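Local coordinates for KaiC-like domain-containing protein (Pyrococcus horikoshii, PDB 3BS4) that is of unknown function but has a KaiC-like domain and was captured with an unidentified peptide bound, at residues K16-K19 against H20-I23; L161-L164 against E165-E169; M109-S112 against E113-P116. One frame throughout, in Å; residues are numbered along the deposited sequence.

How the interactions relate
Each contact is local, between neighbouring residues of one continuous piece, and none nests within or crosses another. From the N terminus, interaction 1 (16-23) comes first. It closes the turn between helix 8-14 and strand 22-27, a strand within the parallel part of the sheet. Interaction 3 (109-116) follows and closes the bend that leads into helix 115-132. Interaction 2 (161-169) is last and lies within helix 157-173. Interactions 2 and 3 touch: Y163 and S167 pack on P116, and Y163 also meets S112, so the start of helix 115-132 is joined to helix 157-173. Interaction 1 stands apart, its centre about 21 Å from that of interaction 2.

Interaction 1: residues K16-K19 against H20-I23; sequences KIKK and HSLI
K19 lays its side chain over one face of the H20 ring. The touching is done by CG of K19, which stands 3.8 Å from the centroid of the H20 ring and almost exactly on its normal. This is a CH-pi contact. Further out, CE of K19 passes 3.6 Å from NE2 of H20. The two side chains run side by side and point the same way. In K19, CG is anti to the backbone N (chi1 -175°), which places it over the ring centre, and the extended chain beyond brings CE close to NE2. The ammonium goes past the ring to a salt bridge with E140. The lysine is thus held at its tip while its CG lies over the imidazole.

S21, the last residue of the turn, closes it. Both its N and its OG donate to the carbonyl oxygen of K18. S21 N lies 3.1 Å from K18 O, and S21 OG lies only 2.6 Å from K18 O. The two donors arrive from the same face of the carbonyl plane, so one oxygen is gripped twice by one residue. OG is anti to the carbonyl carbon of its own residue (chi1 -68°), which turns it back toward K18. From before and after the turn, CG2 of I17 meets CD1 of I23 at 3.9 Å, next to Y207 and F186.

The arrangement is a type II beta turn from K18 to S21, with H20 at its third position and positive phi (84°). It turns the chain into strand 22-27, which runs between strands 184-190 and 207-216 in the mixed sheet of this KaiC-like domain.

Interaction 2: residues L161-L164 against E165-E169; sequences LRYL and ETSAE
Y163 lies with one face of its ring under the hydroxyl of S167, one turn further along the helix. Its CB sets the direction: CG is anti to the backbone N (chi1 164°), which swings the ring outward and forward, to lie beside S167. CG itself is at the margin of the contact. CD1 of Y163 lies 3.7 Å from S167 OG, CE1 3.4 Å and CZ 3.5 Å. The serine oxygen therefore sits above the ring plane, displaced toward the rim.

At the tip, Y163 OH accepts from a water 2.8 Å away. The same water donates to S167 OG at 2.9 Å. Y163 OH also hydrogen-bonds a polar side chain of the bound peptide, so this face of helix 157-173 borders the peptide site. Y151, F155, L115 and P116 pack round the ring.

A serine hydroxyl bonded back to the carbonyl four residues earlier is common within alpha helices, and here it occurs inside helix 157-173. A leucine in place of Y163 would probably deprive the peptide side chain and the water of this phenol oxygen, and the serine hydroxyl of the ring face beside it.

S167 OG donates to Y163 O at 2.7 Å, from above the carbonyl plane. S167 N donates to Y163 O at 2.8 Å, from the opposite face. On another side of the helix, E165 OE1 pairs with R204.

Interaction 3: residues M109-S112 against E113-P116; sequences MLSS and ETLP
T114 and S111 hold each other's backbone N-H groups with their hydroxyls. T114 OG1 accepts from S111 N at 2.9 Å, in an almost straight bond (174° at the hydrogen). S111 OG accepts in return from T114 N at 3.1 Å. It also accepts from E113 N at 3.1 Å, so one serine oxygen serves two amides.

Both hydroxyls depend on the same conformation. In S111, OG sits between the backbone N and the carbonyl carbon (chi1 72°), which folds it over the N-H groups that follow. T114 OG1 has the equivalent place (chi1 66°) and faces back along the chain. Its CG2 is anti to the carbonyl carbon and rests 3.5 Å from S111 OG. The threonine thus offers oxygen to the backbone and its methyl to the serine.

This reciprocal pair is a capping box, with S111 as N-cap, at the head of helix 115-132. It engages amide groups that have no preceding turn to bind them. The helical pattern starts with L115 N, which donates to S111 O.

The proton of T114 OG1 goes to M109 O, 2.7 Å away. OG1 approaches from above the carbonyl plane of M109. With the bond from S111 N, this hydroxyl both donates and accepts. K118 NZ is a second donor to M109 O.

Just outside the box, L110 CD2 meets L115 CD1 at 4.4 Å. This joins the residue before the N-cap to the first turn, as in a hydrophobic staple. The L115 side chain also packs on L106, Y151 and F155. P116 has no N-H to give to S112 O; its CD lies 3.7 Å from S112 O instead.

Interaction 1: residues K16-K19 against H20-I23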
ATOM      1  N   LYS A  16      12.737  11.273  -6.699  1.00 25.98           N
ATOM      2  CA  LYS A  16      11.599  11.250  -5.791  1.00 25.79           C
ATOM      3  C   LYS A  16      10.284  10.937  -6.513  1.00 24.71           C
ATOM      4  O   LYS A  16      10.208  10.967  -7.739  1.00 24.28           O
ATOM      5  CB  LYS A  16      11.529  12.570  -5.031  1.00 26.20           C
ATOM      6  CG  LYS A  16      12.614  12.668  -3.962  1.00 28.96           C
ATOM      7  CD  LYS A  16      12.739  14.056  -3.369  1.00 32.51           C
ATOM      8  CE  LYS A  16      11.745  14.285  -2.251  1.00 36.13           C
ATOM      9  NZ  LYS A  16      12.095  15.517  -1.470  1.00 39.79           N
ATOM     10  N   ILE A  17       9.258  10.607  -5.735  1.00 23.72           N
ATOM     11  CA  ILE A  17       7.980  10.174  -6.291  1.00 22.96           C
ATOM     12  C   ILE A  17       7.131  11.357  -6.739  1.00 22.97           C
ATOM     13  O   ILE A  17       6.922  12.292  -5.974  1.00 22.84           O
ATOM     14  CB  ILE A  17       7.183   9.391  -5.230  1.00 22.38           C
ATOM     15  CG1 ILE A  17       7.986   8.171  -4.754  1.00 22.84           C
ATOM     16  CG2 ILE A  17       5.802   8.985  -5.785  1.00 22.22           C
ATOM     17  CD1 ILE A  17       7.493   7.580  -3.444  1.00 24.28           C
ATOM     18  N   LYS A  18       6.638  11.300  -7.973  1.00 23.63           N
ATOM     19  CA  LYS A  18       5.678  12.271  -8.469  1.00 24.30           C
ATOM     20  C   LYS A  18       4.401  12.191  -7.634  1.00 24.31           C
ATOM     21  O   LYS A  18       3.784  11.131  -7.507  1.00 23.75           O
ATOM     22  CB  LYS A  18       5.380  12.013  -9.946  1.00 24.81           C
ATOM     23  CG  LYS A  18       4.350  12.948 -10.527  1.00 28.53           C
ATOM     24  CD  LYS A  18       4.178  12.733 -12.018  1.00 32.69           C
ATOM     25  CE  LYS A  18       3.572  13.955 -12.697  1.00 36.39           C
ATOM     26  NZ  LYS A  18       2.261  14.396 -12.134  1.00 39.08           N
ATOM     27  N   LYS A  19       4.030  13.314  -7.034  1.00 23.71           N
ATOM     28  CA  LYS A  19       2.861  13.376  -6.179  1.00 23.49           C
ATOM     29  C   LYS A  19       1.615  12.791  -6.869  1.00 22.74           C
ATOM     30  O   LYS A  19       1.350  13.058  -8.046  1.00 22.92           O
ATOM     31  CB  LYS A  19       2.620  14.821  -5.729  1.00 23.91           C
ATOM     32  CG  LYS A  19       1.493  14.974  -4.730  1.00 26.10           C
ATOM     33  CD  LYS A  19       1.511  16.364  -4.119  1.00 30.81           C
ATOM     34  CE  LYS A  19       0.216  16.673  -3.393  1.00 32.58           C
ATOM     35  NZ  LYS A  19       0.420  17.919  -2.589  1.00 35.19           N
ATOM     36  N   HIS A  20       0.890  11.960  -6.123  1.00 21.84           N
ATOM     37  CA  HIS A  20      -0.356  11.313  -6.555  1.00 21.91           C
ATOM     38  C   HIS A  20      -0.175  10.040  -7.366  1.00 20.70           C
ATOM     39  O   HIS A  20      -1.152   9.465  -7.837  1.00 21.09           O
ATOM     40  CB  HIS A  20      -1.318  12.258  -7.293  1.00 23.02           C
ATOM     41  CG  HIS A  20      -1.759  13.425  -6.474  1.00 25.67           C
ATOM     42  ND1 HIS A  20      -1.789  14.711  -6.973  1.00 30.18           N
ATOM     43  CD2 HIS A  20      -2.175  13.508  -5.189  1.00 26.76           C
ATOM     44  CE1 HIS A  20      -2.216  15.533  -6.031  1.00 29.73           C
ATOM     45  NE2 HIS A  20      -2.450  14.831  -4.937  1.00 30.45           N
ATOM     46  N   SER A  21       1.073   9.609  -7.520  1.00 19.67           N
ATOM     47  CA  SER A  21       1.364   8.391  -8.237  1.00 18.87           C
ATOM     48  C   SER A  21       0.804   7.176  -7.508  1.00 17.88           C
ATOM     49  O   SER A  21       0.555   7.228  -6.302  1.00 18.12           O
ATOM     50  CB  SER A  21       2.873   8.243  -8.393  1.00 19.34           C
ATOM     51  OG  SER A  21       3.360   9.262  -9.269  1.00 20.11           O
ATOM     52  N   LEU A  22       0.632   6.093  -8.268  1.00 16.72           N
ATOM     53  CA  LEU A  22       0.381   4.771  -7.712  1.00 15.73           C
ATOM     54  C   LEU A  22       1.671   3.982  -7.886  1.00 15.81           C
ATOM     55  O   LEU A  22       2.212   3.899  -8.997  1.00 15.81           O
ATOM     56  CB  LEU A  22      -0.757   4.073  -8.463  1.00 15.97           C
ATOM     57  CG  LEU A  22      -1.050   2.610  -8.115  1.00 15.31           C
ATOM     58  CD1 LEU A  22      -1.387   2.410  -6.620  1.00 15.74           C
ATOM     59  CD2 LEU A  22      -2.178   2.135  -9.007  1.00 15.20           C
ATOM     60  N   ILE A  23       2.158   3.419  -6.775  1.00 14.76           N
ATOM     61  CA  ILE A  23       3.382   2.621  -6.747  1.00 14.56           C
ATOM     62  C   ILE A  23       3.006   1.185  -6.424  1.00 14.43           C
ATOM     63  O   ILE A  23       2.372   0.918  -5.411  1.00 15.33           O
ATOM     64  CB  ILE A  23       4.346   3.109  -5.638  1.00 14.74           C
ATOM     65  CG1 ILE A  23       4.814   4.542  -5.904  1.00 17.22           C
ATOM     66  CG2 ILE A  23       5.567   2.196  -5.521  1.00 16.20           C
ATOM     67  CD1 ILE A  23       3.922   5.598  -5.277  1.00 21.90           C
TER

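Interaction 2: residues L161-L164 against E165-E169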
ATOM      1  N   LEU A 161     -10.244  -8.952 -12.008  1.00 17.61           N
ATOM      2  CA  LEU A 161      -9.977  -8.070 -13.138  1.00 17.40           C
ATOM      3  C   LEU A 161     -11.098  -7.064 -13.345  1.00 17.70           C
ATOM      4  O   LEU A 161     -10.834  -5.891 -13.603  1.00 17.94           O
ATOM      5  CB  LEU A 161      -9.730  -8.901 -14.404  1.00 17.73           C
ATOM      6  CG  LEU A 161      -8.346  -9.577 -14.397  1.00 17.70           C
ATOM      7  CD1 LEU A 161      -8.274 -10.756 -15.360  1.00 19.55           C
ATOM      8  CD2 LEU A 161      -7.230  -8.576 -14.702  1.00 19.06           C
ATOM      9  N   ARG A 162     -12.342  -7.514 -13.221  1.00 17.94           N
ATOM     10  CA  ARG A 162     -13.502  -6.607 -13.309  1.00 18.78           C
ATOM     11  C   ARG A 162     -13.509  -5.634 -12.147  1.00 18.36           C
ATOM     12  O   ARG A 162     -13.782  -4.448 -12.321  1.00 18.28           O
ATOM     13  CB  ARG A 162     -14.819  -7.389 -13.301  1.00 20.09           C
ATOM     14  CG  ARG A 162     -15.020  -8.247 -14.513  1.00 24.44           C
ATOM     15  CD  ARG A 162     -16.504  -8.599 -14.698  1.00 30.49           C
ATOM     16  NE  ARG A 162     -17.175  -8.962 -13.447  1.00 35.62           N
ATOM     17  CZ  ARG A 162     -17.339 -10.210 -13.011  1.00 36.89           C
ATOM     18  NH1 ARG A 162     -16.868 -11.231 -13.718  1.00 37.69           N
ATOM     19  NH2 ARG A 162     -17.974 -10.433 -11.862  1.00 38.34           N
ATOM     20  N   TYR A 163     -13.208  -6.143 -10.953  1.00 17.49           N
ATOM     21  CA  TYR A 163     -13.131  -5.302  -9.758  1.00 16.66           C
ATOM     22  C   TYR A 163     -12.139  -4.137  -9.906  1.00 16.45           C
ATOM     23  O   TYR A 163     -12.434  -2.990  -9.527  1.00 16.63           O
ATOM     24  CB  TYR A 163     -12.764  -6.174  -8.547  1.00 16.73           C
ATOM     25  CG  TYR A 163     -12.286  -5.377  -7.378  1.00 16.35           C
ATOM     26  CD1 TYR A 163     -13.189  -4.661  -6.584  1.00 17.36           C
ATOM     27  CD2 TYR A 163     -10.926  -5.306  -7.081  1.00 16.36           C
ATOM     28  CE1 TYR A 163     -12.748  -3.905  -5.506  1.00 18.63           C
ATOM     29  CE2 TYR A 163     -10.467  -4.544  -5.999  1.00 15.57           C
ATOM     30  CZ  TYR A 163     -11.401  -3.848  -5.221  1.00 17.09           C
ATOM     31  OH  TYR A 163     -11.005  -3.076  -4.148  1.00 19.88           O
ATOM     32  N   LEU A 164     -10.966  -4.438 -10.461  1.00 15.81           N
ATOM     33  CA  LEU A 164      -9.943  -3.416 -10.674  1.00 15.55           C
ATOM     34  C   LEU A 164     -10.464  -2.329 -11.593  1.00 16.11           C
ATOM     35  O   LEU A 164     -10.177  -1.148 -11.374  1.00 16.18           O
ATOM     36  CB  LEU A 164      -8.636  -3.990 -11.246  1.00 15.92           C
ATOM     37  CG  LEU A 164      -7.856  -4.906 -10.298  1.00 16.24           C
ATOM     38  CD1 LEU A 164      -6.769  -5.693 -11.067  1.00 16.69           C
ATOM     39  CD2 LEU A 164      -7.248  -4.082  -9.152  1.00 18.64           C
ATOM     40  N   GLU A 165     -11.218  -2.730 -12.619  1.00 17.12           N
ATOM     41  CA  GLU A 165     -11.741  -1.734 -13.554  1.00 18.75           C
ATOM     42  C   GLU A 165     -12.892  -0.937 -12.950  1.00 18.56           C
ATOM     43  O   GLU A 165     -12.915   0.282 -13.044  1.00 20.24           O
ATOM     44  CB  GLU A 165     -12.116  -2.359 -14.901  1.00 19.94           C
ATOM     45  CG  GLU A 165     -12.532  -1.310 -15.965  1.00 23.29           C
ATOM     46  CD  GLU A 165     -11.466  -0.262 -16.291  1.00 27.52           C
ATOM     47  OE1 GLU A 165     -10.255  -0.464 -16.016  1.00 27.55           O
ATOM     48  OE2 GLU A 165     -11.851   0.801 -16.842  1.00 29.78           O
ATOM     49  N   THR A 166     -13.809  -1.611 -12.276  1.00 18.78           N
ATOM     50  CA  THR A 166     -14.929  -0.905 -11.621  1.00 19.12           C
ATOM     51  C   THR A 166     -14.420   0.066 -10.559  1.00 18.75           C
ATOM     52  O   THR A 166     -14.974   1.148 -10.389  1.00 18.46           O
ATOM     53  CB  THR A 166     -15.901  -1.907 -10.991  1.00 19.60           C
ATOM     54  OG1 THR A 166     -16.375  -2.809 -12.003  1.00 21.36           O
ATOM     55  CG2 THR A 166     -17.093  -1.196 -10.367  1.00 21.36           C
ATOM     56  N   SER A 167     -13.374  -0.331  -9.832  1.00 17.79           N
ATOM     57  CA  SER A 167     -12.717   0.562  -8.872  1.00 18.62           C
ATOM     58  C   SER A 167     -12.238   1.824  -9.550  1.00 18.98           C
ATOM     59  O   SER A 167     -12.456   2.920  -9.060  1.00 19.62           O
ATOM     60  CB  SER A 167     -11.522  -0.135  -8.222  1.00 18.35           C
ATOM     61  OG  SER A 167     -11.950  -1.256  -7.516  1.00 20.37           O
ATOM     62  N   ALA A 168     -11.582   1.665 -10.693  1.00 18.63           N
ATOM     63  CA  ALA A 168     -11.065   2.831 -11.421  1.00 19.44           C
ATOM     64  C   ALA A 168     -12.225   3.718 -11.858  1.00 20.59           C
ATOM     65  O   ALA A 168     -12.142   4.941 -11.769  1.00 20.45           O
ATOM     66  CB  ALA A 168     -10.236   2.397 -12.611  1.00 19.74           C
ATOM     67  N   GLU A 169     -13.321   3.094 -12.279  1.00 21.15           N
ATOM     68  CA  GLU A 169     -14.515   3.829 -12.722  1.00 23.82           C
ATOM     69  C   GLU A 169     -15.122   4.647 -11.578  1.00 23.65           C
ATOM     70  O   GLU A 169     -15.504   5.812 -11.758  1.00 24.06           O
ATOM     71  CB  GLU A 169     -15.565   2.861 -13.278  1.00 23.54           C
ATOM     72  CG  GLU A 169     -15.181   2.162 -14.579  1.00 26.22           C
ATOM     73  CD  GLU A 169     -16.126   1.008 -14.905  1.00 27.82           C
ATOM     74  OE1 GLU A 169     -17.263   0.997 -14.368  1.00 34.31           O
ATOM     75  OE2 GLU A 169     -15.744   0.102 -15.686  1.00 31.58           O
TER
HETATM   76  O   HOH W   1     -12.143  -0.546  -4.746  1.00 26.57           O

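Interaction 3: residues M109-S112 against E113-P116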
ATOM      1  N   MET A 109     -23.069  -7.253   1.687  1.00 27.06           N
ATOM      2  CA  MET A 109     -22.463  -8.114   0.687  1.00 27.00           C
ATOM      3  C   MET A 109     -21.200  -7.454   0.180  1.00 26.24           C
ATOM      4  O   MET A 109     -21.211  -6.287  -0.226  1.00 24.84           O
ATOM      5  CB  MET A 109     -23.436  -8.390  -0.472  1.00 28.16           C
ATOM      6  CG  MET A 109     -22.831  -9.075  -1.706  1.00 30.59           C
ATOM      7  SD  MET A 109     -22.245 -10.780  -1.461  1.00 38.93           S
ATOM      8  CE  MET A 109     -23.793 -11.622  -1.134  1.00 38.19           C
ATOM      9  N   LEU A 110     -20.114  -8.218   0.218  1.00 25.98           N
ATOM     10  CA  LEU A 110     -18.839  -7.762  -0.317  1.00 25.85           C
ATOM     11  C   LEU A 110     -18.471  -8.559  -1.553  1.00 25.60           C
ATOM     12  O   LEU A 110     -17.893  -9.648  -1.480  1.00 27.19           O
ATOM     13  CB  LEU A 110     -17.743  -7.862   0.758  1.00 25.53           C
ATOM     14  CG  LEU A 110     -18.042  -7.124   2.075  1.00 25.21           C
ATOM     15  CD1 LEU A 110     -16.914  -7.343   3.109  1.00 26.06           C
ATOM     16  CD2 LEU A 110     -18.304  -5.636   1.853  1.00 25.12           C
ATOM     17  N   SER A 111     -18.818  -8.023  -2.707  1.00 24.59           N
ATOM     18  CA  SER A 111     -18.514  -8.709  -3.934  1.00 23.95           C
ATOM     19  C   SER A 111     -17.627  -7.826  -4.775  1.00 23.51           C
ATOM     20  O   SER A 111     -17.383  -6.658  -4.432  1.00 23.44           O
ATOM     21  CB  SER A 111     -19.804  -9.036  -4.693  1.00 23.34           C
ATOM     22  OG  SER A 111     -20.360  -7.862  -5.242  1.00 23.10           O
ATOM     23  N   SER A 112     -17.153  -8.382  -5.880  1.00 22.66           N
ATOM     24  CA  SER A 112     -16.346  -7.653  -6.821  1.00 22.24           C
ATOM     25  C   SER A 112     -17.107  -6.454  -7.371  1.00 21.78           C
ATOM     26  O   SER A 112     -16.492  -5.521  -7.872  1.00 22.19           O
ATOM     27  CB  SER A 112     -15.880  -8.580  -7.949  1.00 23.06           C
ATOM     28  OG  SER A 112     -16.993  -9.222  -8.557  1.00 22.78           O
ATOM     29  N   GLU A 113     -18.447  -6.489  -7.275  1.00 21.29           N
ATOM     30  CA  GLU A 113     -19.317  -5.416  -7.760  0.50 21.50           C
ATOM     31  C   GLU A 113     -19.645  -4.357  -6.697  1.00 20.25           C
ATOM     32  O   GLU A 113     -19.806  -3.194  -7.003  1.00 20.14           O
ATOM     33  CB  GLU A 113     -20.636  -6.008  -8.266  0.50 21.66           C
ATOM     34  CG  GLU A 113     -20.492  -7.118  -9.298  0.50 22.89           C
ATOM     35  CD  GLU A 113     -21.835  -7.676  -9.739  0.50 23.86           C
ATOM     36  OE1 GLU A 113     -22.653  -8.057  -8.871  0.50 26.51           O
ATOM     37  OE2 GLU A 113     -22.075  -7.732 -10.961  0.50 28.12           O
ATOM     38  N   THR A 114     -19.795  -4.781  -5.448  1.00 20.07           N
ATOM     39  CA  THR A 114     -20.224  -3.854  -4.384  1.00 19.52           C
ATOM     40  C   THR A 114     -19.055  -3.171  -3.678  1.00 19.69           C
ATOM     41  O   THR A 114     -19.205  -2.066  -3.144  1.00 19.21           O
ATOM     42  CB  THR A 114     -21.050  -4.557  -3.287  1.00 20.41           C
ATOM     43  OG1 THR A 114     -20.216  -5.489  -2.584  1.00 20.74           O
ATOM     44  CG2 THR A 114     -22.261  -5.289  -3.888  1.00 21.30           C
ATOM     45  N   LEU A 115     -17.902  -3.842  -3.660  1.00 18.37           N
ATOM     46  CA  LEU A 115     -16.768  -3.377  -2.861  1.00 18.65           C
ATOM     47  C   LEU A 115     -16.264  -1.960  -3.243  1.00 18.11           C
ATOM     48  O   LEU A 115     -15.995  -1.154  -2.345  1.00 18.33           O
ATOM     49  CB  LEU A 115     -15.634  -4.405  -2.888  1.00 18.39           C
ATOM     50  CG  LEU A 115     -14.475  -4.147  -1.924  1.00 19.46           C
ATOM     51  CD1 LEU A 115     -14.977  -3.911  -0.500  1.00 21.41           C
ATOM     52  CD2 LEU A 115     -13.445  -5.265  -1.946  1.00 19.64           C
ATOM     53  N   PRO A 116     -16.104  -1.653  -4.546  1.00 18.66           N
ATOM     54  CA  PRO A 116     -15.619  -0.314  -4.908  1.00 18.73           C
ATOM     55  C   PRO A 116     -16.397   0.851  -4.295  1.00 18.91           C
ATOM     56  O   PRO A 116     -15.773   1.751  -3.732  1.00 18.44           O
ATOM     57  CB  PRO A 116     -15.734  -0.301  -6.441  1.00 19.30           C
ATOM     58  CG  PRO A 116     -15.429  -1.716  -6.799  1.00 19.31           C
ATOM     59  CD  PRO A 116     -16.240  -2.492  -5.759  1.00 18.86           C
TER